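Local coordinates for protein putative hydrolase (Acinetobacter sp. NBRC 100985, PDB 4XUK) that probably hydrolyses organophosphate triesters and lactones as a dizinc enzyme of the metallo-beta-lactamase superfamily, at residues 32-37 and 227-232; 218-221 and 225-228. The protein carries 2 engineered substitutions. All blocks are in the same frame, centred on the assembly; numbering follows the deposited sequence.

Contact 1 (32-37 and 227-232); sequences KDIPQQ and FDRPET
Two donors from Thr232 converge on the carbonyl oxygen of Arg229: the hydroxyl OG1 at 2.7 Å and the backbone N at 3.0 Å. The hydroxyl lies in the carbonyl plane on a lone pair, with a C=O...donor angle of 143°. Together the bonds fasten a type I beta turn, Arg229 to Thr232, that follows helix 225-228, and threonine suits its last position because one branch can turn back to the carbonyl while the other remains apolar. That methyl, CG2, stands anti to the backbone N and reaches the loop 32-35, where it meets Ile34 CG2 at 3.7 Å.

Ile34 supplies the apolar side chain of the other segment. Its CG1 is also anti to the backbone N (chi1 179°), and CD1 is carried out over the turn. The same CD1 lies above the middle of the Arg229 guanidinium, 3.8 Å from CZ, and lies 3.7 Å from Thr232 OG1; the side chains of Ile34 and Thr232 meet at about a right angle. Arginine can receive a methyl here because its guanidinium face is poorly solvated, while its N-H groups keep their bonding directions in the plane; the chain bends at chi2 and chi3, and NH2 is hydrogen-bonded to Gln38 of helix 36-45.

Further along, a water donates to Lys32 O at 2.8 Å and makes a weak bond to Glu231 O, and a backbone bond joins Lys32 to Ala233. Between the side chains of the two segments the contact is therefore apolar, with polar groups paired within the turn, with water and with flanking residues.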
ATOM      1  N   LYS A  32      24.941  -6.030   3.688  1.00 24.58           N
ATOM      2  CA  LYS A  32      26.317  -6.475   3.605  1.00 27.34           C
ATOM      3  C   LYS A  32      27.058  -5.981   2.395  1.00 29.46           C
ATOM      4  O   LYS A  32      26.511  -5.859   1.348  1.00 26.66           O
ATOM      5  CB  LYS A  32      26.377  -8.005   3.612  1.00 29.35           C
ATOM      6  CG  LYS A  32      26.198  -8.676   4.955  1.00 33.42           C
ATOM      7  CD  LYS A  32      27.276  -9.719   5.213  1.00 46.51           C
ATOM      8  CE  LYS A  32      27.205 -10.927   4.301  1.00 42.10           C
ATOM      9  NZ  LYS A  32      28.316 -11.007   3.329  1.00 40.90           N
ATOM     10  N   ASP A  33      28.333  -5.706   2.579  1.00 33.46           N
ATOM     11  CA  ASP A  33      29.224  -5.358   1.494  1.00 33.38           C
ATOM     12  C   ASP A  33      28.679  -4.257   0.585  1.00 36.39           C
ATOM     13  O   ASP A  33      28.695  -4.344  -0.601  1.00 38.83           O
ATOM     14  CB  ASP A  33      29.515  -6.578   0.674  1.00 32.87           C
ATOM     15  CG  ASP A  33      30.386  -7.510   1.345  1.00 38.00           C
ATOM     16  OD1 ASP A  33      30.691  -7.393   2.504  1.00 43.28           O
ATOM     17  OD2 ASP A  33      30.792  -8.390   0.678  1.00 57.16           O
ATOM     18  N   ILE A  34      28.170  -3.237   1.198  1.00 33.73           N
ATOM     19  CA  ILE A  34      27.752  -2.033   0.505  1.00 26.94           C
ATOM     20  C   ILE A  34      28.082  -0.896   1.451  1.00 25.04           C
ATOM     21  O   ILE A  34      27.852  -1.007   2.653  1.00 26.69           O
ATOM     22  CB  ILE A  34      26.242  -2.097   0.100  1.00 28.75           C
ATOM     23  CG1 ILE A  34      25.795  -0.813  -0.608  1.00 28.80           C
ATOM     24  CG2 ILE A  34      25.361  -2.427   1.299  1.00 25.30           C
ATOM     25  CD1 ILE A  34      24.590  -1.008  -1.541  1.00 34.57           C
ATOM     26  N   PRO A  35      28.696   0.176   0.930  1.00 28.46           N
ATOM     27  CA  PRO A  35      29.036   1.287   1.818  1.00 31.79           C
ATOM     28  C   PRO A  35      27.772   1.812   2.465  1.00 27.59           C
ATOM     29  O   PRO A  35      26.761   1.976   1.771  1.00 26.98           O
ATOM     30  CB  PRO A  35      29.594   2.337   0.859  1.00 26.97           C
ATOM     31  CG  PRO A  35      30.110   1.559  -0.296  1.00 30.82           C
ATOM     32  CD  PRO A  35      29.115   0.436  -0.457  1.00 30.58           C
ATOM     33  N   GLN A  36      27.825   2.050   3.772  1.00 25.62           N
ATOM     34  CA  GLN A  36      26.662   2.523   4.509  1.00 26.79           C
ATOM     35  C   GLN A  36      26.122   3.836   3.958  1.00 26.21           C
ATOM     36  O   GLN A  36      24.915   4.096   4.039  1.00 23.84           O
ATOM     37  CB  GLN A  36      26.987   2.642   6.002  1.00 26.23           C
ATOM     38  CG  GLN A  36      26.884   1.300   6.736  1.00 27.23           C
ATOM     39  CD  GLN A  36      25.456   0.749   6.716  1.00 29.75           C
ATOM     40  OE1 GLN A  36      24.538   1.363   7.260  1.00 24.46           O
ATOM     41  NE2 GLN A  36      25.269  -0.398   6.078  1.00 25.36           N
ATOM     42  N   GLN A  37      27.002   4.660   3.393  1.00 24.82           N
ATOM     43  CA  GLN A  37      26.559   5.914   2.786  1.00 23.66           C
ATOM     44  C   GLN A  37      25.586   5.657   1.624  1.00 22.14           C
ATOM     45  O   GLN A  37      24.601   6.386   1.461  1.00 21.13           O
ATOM     46  CB  GLN A  37      27.768   6.738   2.315  1.00 27.78           C
ATOM     47  CG  GLN A  37      27.414   8.138   1.794  1.00 26.48           C
ATOM     48  CD  GLN A  37      26.929   9.089   2.881  1.00 26.67           C
ATOM     49  OE1 GLN A  37      26.066   9.935   2.641  1.00 29.38           O
ATOM     50  NE2 GLN A  37      27.489   8.966   4.073  1.00 26.17           N
ATOM     51  N   PHE A 227      16.355  -3.808  -4.079  1.00 17.49           N
ATOM     52  CA  PHE A 227      15.804  -3.664  -5.423  1.00 19.07           C
ATOM     53  C   PHE A 227      16.693  -2.765  -6.289  1.00 19.33           C
ATOM     54  O   PHE A 227      17.021  -3.131  -7.419  1.00 20.98           O
ATOM     55  CB  PHE A 227      14.342  -3.187  -5.393  1.00 18.16           C
ATOM     56  CG  PHE A 227      13.345  -4.317  -5.230  1.00 18.87           C
ATOM     57  CD1 PHE A 227      13.184  -4.947  -4.000  1.00 18.73           C
ATOM     58  CD2 PHE A 227      12.592  -4.762  -6.311  1.00 17.05           C
ATOM     59  CE1 PHE A 227      12.278  -5.993  -3.846  1.00 17.46           C
ATOM     60  CE2 PHE A 227      11.677  -5.814  -6.163  1.00 18.32           C
ATOM     61  CZ  PHE A 227      11.526  -6.424  -4.924  1.00 16.33           C
ATOM     62  N   ASP A 228      17.089  -1.604  -5.773  1.00 19.52           N
ATOM     63  CA  ASP A 228      18.029  -0.743  -6.495  1.00 17.14           C
ATOM     64  C   ASP A 228      19.392  -1.424  -6.635  1.00 21.54           C
ATOM     65  O   ASP A 228      20.063  -1.274  -7.656  1.00 22.16           O
ATOM     66  CB  ASP A 228      18.200   0.602  -5.770  1.00 19.07           C
ATOM     67  CG  ASP A 228      16.964   1.480  -5.846  1.00 20.68           C
ATOM     68  OD1 ASP A 228      15.855   0.951  -6.084  1.00 19.23           O
ATOM     69  OD2 ASP A 228      17.097   2.712  -5.651  1.00 20.62           O
ATOM     70  N   ARG A 229      19.796  -2.171  -5.609  1.00 18.66           N
ATOM     71  CA  ARG A 229      21.062  -2.890  -5.639  1.00 21.07           C
ATOM     72  C   ARG A 229      20.857  -4.360  -5.269  1.00 19.13           C
ATOM     73  O   ARG A 229      21.218  -4.781  -4.169  1.00 19.76           O
ATOM     74  CB  ARG A 229      22.043  -2.241  -4.667  1.00 24.90           C
ATOM     75  CG  ARG A 229      23.490  -2.613  -4.926  1.00 37.44           C
ATOM     76  CD  ARG A 229      24.101  -1.689  -5.973  1.00 37.91           C
ATOM     77  NE  ARG A 229      24.187  -0.332  -5.456  1.00 47.48           N
ATOM     78  CZ  ARG A 229      25.315   0.244  -5.050  1.00 46.63           C
ATOM     79  NH1 ARG A 229      26.473  -0.408  -5.127  1.00 41.05           N
ATOM     80  NH2 ARG A 229      25.284   1.483  -4.580  1.00 39.06           N
ATOM     81  N   PRO A 230      20.297  -5.158  -6.197  1.00 19.69           N
ATOM     82  CA  PRO A 230      19.897  -6.532  -5.869  1.00 19.48           C
ATOM     83  C   PRO A 230      21.059  -7.441  -5.449  1.00 21.80           C
ATOM     84  O   PRO A 230      20.810  -8.485  -4.855  1.00 18.53           O
ATOM     85  CB  PRO A 230      19.273  -7.041  -7.177  1.00 18.67           C
ATOM     86  CG  PRO A 230      19.846  -6.190  -8.247  1.00 22.05           C
ATOM     87  CD  PRO A 230      20.035  -4.833  -7.613  1.00 21.72           C
ATOM     88  N   GLU A 231      22.285  -7.058  -5.727  1.00 18.49           N
ATOM     89  CA  GLU A 231      23.480  -7.793  -5.311  1.00 22.19           C
ATOM     90  C   GLU A 231      23.799  -7.684  -3.829  1.00 23.16           C
ATOM     91  O   GLU A 231      24.648  -8.318  -3.356  1.00 21.66           O
ATOM     92  CB  GLU A 231      24.659  -7.386  -6.168  1.00 24.06           C
ATOM     93  CG  GLU A 231      25.094  -5.977  -5.922  1.00 26.98           C
ATOM     94  CD  GLU A 231      24.472  -4.929  -6.853  1.00 36.63           C
ATOM     95  OE1 GLU A 231      25.205  -3.997  -7.177  1.00 44.96           O
ATOM     96  OE2 GLU A 231      23.299  -4.999  -7.227  1.00 26.37           O
ATOM     97  N   THR A 232      23.026  -6.907  -3.111  1.00 20.28           N
ATOM     98  CA  THR A 232      23.260  -6.666  -1.688  1.00 21.39           C
ATOM     99  C   THR A 232      22.728  -7.795  -0.802  1.00 20.64           C
ATOM    100  O   THR A 232      21.522  -8.010  -0.715  1.00 19.01           O
ATOM    101  CB  THR A 232      22.568  -5.355  -1.245  1.00 23.67           C
ATOM    102  OG1 THR A 232      22.954  -4.282  -2.119  1.00 17.92           O
ATOM    103  CG2 THR A 232      22.924  -5.009   0.197  1.00 21.74           C
TER
HETATM  104  O   HOH W   1      26.402  -7.885  -0.592  1.00 31.77           O

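Contact 2 (218-221 and 225-228); sequences DIVH and VQFD. With ZN (zinc ion), chain D; ZN (zinc ion), chain C.
One side-chain amide, that of Gln226, engages His221 with both of its ends, directly at the backbone and through water at the ring. OE1 accepts the backbone N-H of His221 at 2.8 Å, with an N-H...O angle of 151° and the donor tilted 28° from the carbonyl plane. NE2 donates to a water 2.8 Å away, and that water lies 2.9 Å from His221 ND1. Glutamine suits this task, offering an acceptor and a donor on one flat group; its chain runs extended beyond CG (chi2 167°), long enough to span from helix to loop. OE1 has a second bond, to Ser222 OG, and NE2 another partner in Thr232 O. The His221 N-H at OE1 and Thr232 O at NE2 fix which way round the buried amide sits.

Val220 fills the apolar side. Its CG2, anti to the backbone N, rests 3.6 Å from Gln226 CB and 4.1 Å from Phe227 CE1, approaching that ring obliquely. This compact beta-branched residue gives the loop a methyl that packs beside the glutamine stem.

At the start of the same loop, Asp218 OD2 bridges both zinc ions, 2.1 Å from the zinc ion of chain C and 2.4 Å from that of chain D. This is the dinuclear centre of the metallo-beta-lactamase superfamily, with its His-x-His-x-Asp-His motif (His108 to His113); His197 and His265 complete the sites. The 218-221 loop follows strand 211-215, and its far end is tied to helix 225-228; helix 240-257 lies against both, Arg247 touching Val220 and Gln226.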
ATOM      1  N   ASP A 218      12.012 -15.595   1.792  1.00 18.86           N
ATOM      2  CA  ASP A 218      13.020 -14.616   2.177  1.00 19.45           C
ATOM      3  C   ASP A 218      14.199 -14.496   1.212  1.00 18.00           C
ATOM      4  O   ASP A 218      15.347 -14.430   1.641  1.00 19.21           O
ATOM      5  CB  ASP A 218      13.550 -14.945   3.567  1.00 21.54           C
ATOM      6  CG  ASP A 218      12.596 -14.542   4.661  1.00 19.54           C
ATOM      7  OD1 ASP A 218      11.407 -14.275   4.370  1.00 15.42           O
ATOM      8  OD2 ASP A 218      13.046 -14.461   5.810  1.00 17.31           O
ATOM      9  N   ILE A 219      13.917 -14.443  -0.084  1.00 17.31           N
ATOM     10  CA  ILE A 219      14.965 -14.155  -1.054  1.00 14.74           C
ATOM     11  C   ILE A 219      15.196 -12.645  -1.106  1.00 18.21           C
ATOM     12  O   ILE A 219      16.041 -12.161  -1.861  1.00 18.44           O
ATOM     13  CB  ILE A 219      14.594 -14.665  -2.445  1.00 17.83           C
ATOM     14  CG1 ILE A 219      13.325 -13.966  -2.945  1.00 19.85           C
ATOM     15  CG2 ILE A 219      14.384 -16.182  -2.411  1.00 18.93           C
ATOM     16  CD1 ILE A 219      12.969 -14.309  -4.377  1.00 19.58           C
ATOM     17  N   VAL A 220      14.437 -11.900  -0.299  1.00 16.53           N
ATOM     18  CA  VAL A 220      14.627 -10.455  -0.190  1.00 13.77           C
ATOM     19  C   VAL A 220      14.043  -9.899   1.115  1.00 18.30           C
ATOM     20  O   VAL A 220      13.033 -10.418   1.629  1.00 17.74           O
ATOM     21  CB  VAL A 220      14.073  -9.719  -1.451  1.00 17.73           C
ATOM     22  CG1 VAL A 220      12.550  -9.572  -1.389  1.00 15.72           C
ATOM     23  CG2 VAL A 220      14.739  -8.370  -1.602  1.00 19.35           C
ATOM     24  N   HIS A 221      14.668  -8.849   1.651  1.00 16.38           N
ATOM     25  CA  HIS A 221      14.263  -8.291   2.941  1.00 16.44           C
ATOM     26  C   HIS A 221      13.908  -6.807   2.902  1.00 17.40           C
ATOM     27  O   HIS A 221      13.732  -6.183   3.948  1.00 18.96           O
ATOM     28  CB  HIS A 221      15.359  -8.509   3.982  1.00 16.67           C
ATOM     29  CG  HIS A 221      15.432  -9.911   4.487  1.00 19.51           C
ATOM     30  ND1 HIS A 221      15.814 -10.966   3.690  1.00 20.05           N
ATOM     31  CD2 HIS A 221      15.140 -10.440   5.700  1.00 18.59           C
ATOM     32  CE1 HIS A 221      15.768 -12.085   4.392  1.00 17.66           C
ATOM     33  NE2 HIS A 221      15.359 -11.792   5.612  1.00 18.97           N
ATOM     34  N   VAL A 225      16.854  -1.068  -0.661  1.00 17.05           N
ATOM     35  CA  VAL A 225      18.256  -1.390  -0.951  1.00 16.75           C
ATOM     36  C   VAL A 225      18.388  -2.554  -1.931  1.00 19.77           C
ATOM     37  O   VAL A 225      19.125  -2.462  -2.921  1.00 18.02           O
ATOM     38  CB  VAL A 225      19.034  -1.740   0.340  1.00 20.70           C
ATOM     39  CG1 VAL A 225      20.456  -2.162   0.014  1.00 22.73           C
ATOM     40  CG2 VAL A 225      19.059  -0.545   1.294  1.00 21.55           C
ATOM     41  N   GLN A 226      17.665  -3.644  -1.671  1.00 17.62           N
ATOM     42  CA  GLN A 226      17.855  -4.857  -2.465  1.00 17.60           C
ATOM     43  C   GLN A 226      17.080  -4.882  -3.781  1.00 19.30           C
ATOM     44  O   GLN A 226      17.138  -5.863  -4.527  1.00 17.46           O
ATOM     45  CB  GLN A 226      17.552  -6.094  -1.620  1.00 19.58           C
ATOM     46  CG  GLN A 226      18.485  -6.250  -0.434  1.00 17.24           C
ATOM     47  CD  GLN A 226      17.973  -7.281   0.542  1.00 18.86           C
ATOM     48  OE1 GLN A 226      16.867  -7.157   1.058  1.00 18.24           O
ATOM     49  NE2 GLN A 226      18.761  -8.320   0.775  1.00 16.98           N
ATOM     50  N   PHE A 227      16.355  -3.808  -4.079  1.00 17.49           N
ATOM     51  CA  PHE A 227      15.804  -3.664  -5.423  1.00 19.07           C
ATOM     52  C   PHE A 227      16.693  -2.765  -6.289  1.00 19.33           C
ATOM     53  O   PHE A 227      17.021  -3.131  -7.419  1.00 20.98           O
ATOM     54  CB  PHE A 227      14.342  -3.187  -5.393  1.00 18.16           C
ATOM     55  CG  PHE A 227      13.345  -4.317  -5.230  1.00 18.87           C
ATOM     56  CD1 PHE A 227      13.184  -4.947  -4.000  1.00 18.73           C
ATOM     57  CD2 PHE A 227      12.592  -4.762  -6.311  1.00 17.05           C
ATOM     58  CE1 PHE A 227      12.278  -5.993  -3.846  1.00 17.46           C
ATOM     59  CE2 PHE A 227      11.677  -5.814  -6.163  1.00 18.32           C
ATOM     60  CZ  PHE A 227      11.526  -6.424  -4.924  1.00 16.33           C
ATOM     61  N   ASP A 228      17.089  -1.604  -5.773  1.00 19.52           N
ATOM     62  CA  ASP A 228      18.029  -0.743  -6.495  1.00 17.14           C
ATOM     63  C   ASP A 228      19.392  -1.424  -6.635  1.00 21.54           C
ATOM     64  O   ASP A 228      20.063  -1.274  -7.656  1.00 22.16           O
ATOM     65  CB  ASP A 228      18.200   0.602  -5.770  1.00 19.07           C
ATOM     66  CG  ASP A 228      16.964   1.480  -5.846  1.00 20.68           C
ATOM     67  OD1 ASP A 228      15.855   0.951  -6.084  1.00 19.23           O
ATOM     68  OD2 ASP A 228      17.097   2.712  -5.651  1.00 20.62           O
TER
HETATM   69 ZN    ZN D 402      14.416 -15.955   7.155  1.00 20.00          ZN
HETATM   70 ZN    ZN C 401      12.027 -14.032   7.636  1.00 20.00          ZN
HETATM   71  O   HOH W   2      17.374 -10.671   1.311  1.00 18.30           O

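How the contacts relate
From the N terminus, the chain leaves strand 14-26, and residues 32-37 enter helix 36-45. Some 190 residues later, after the remaining strands of the first sheet, 54-64 to 177-180, and four strands of the second, contact 1 brings residues 227-232 back against them. Contact 2 closes a far smaller loop of three residues, 222-224, and it falls almost wholly inside the longer one, the two sharing Phe227 and Asp228. Thr232 O with Gln226 NE2, and Thr232 CG2 with Val225 CG1, join them directly. Helix 225-228 thus links the zinc-ligand loop on one hand and the N-terminal loop and helix 36-45 on the other.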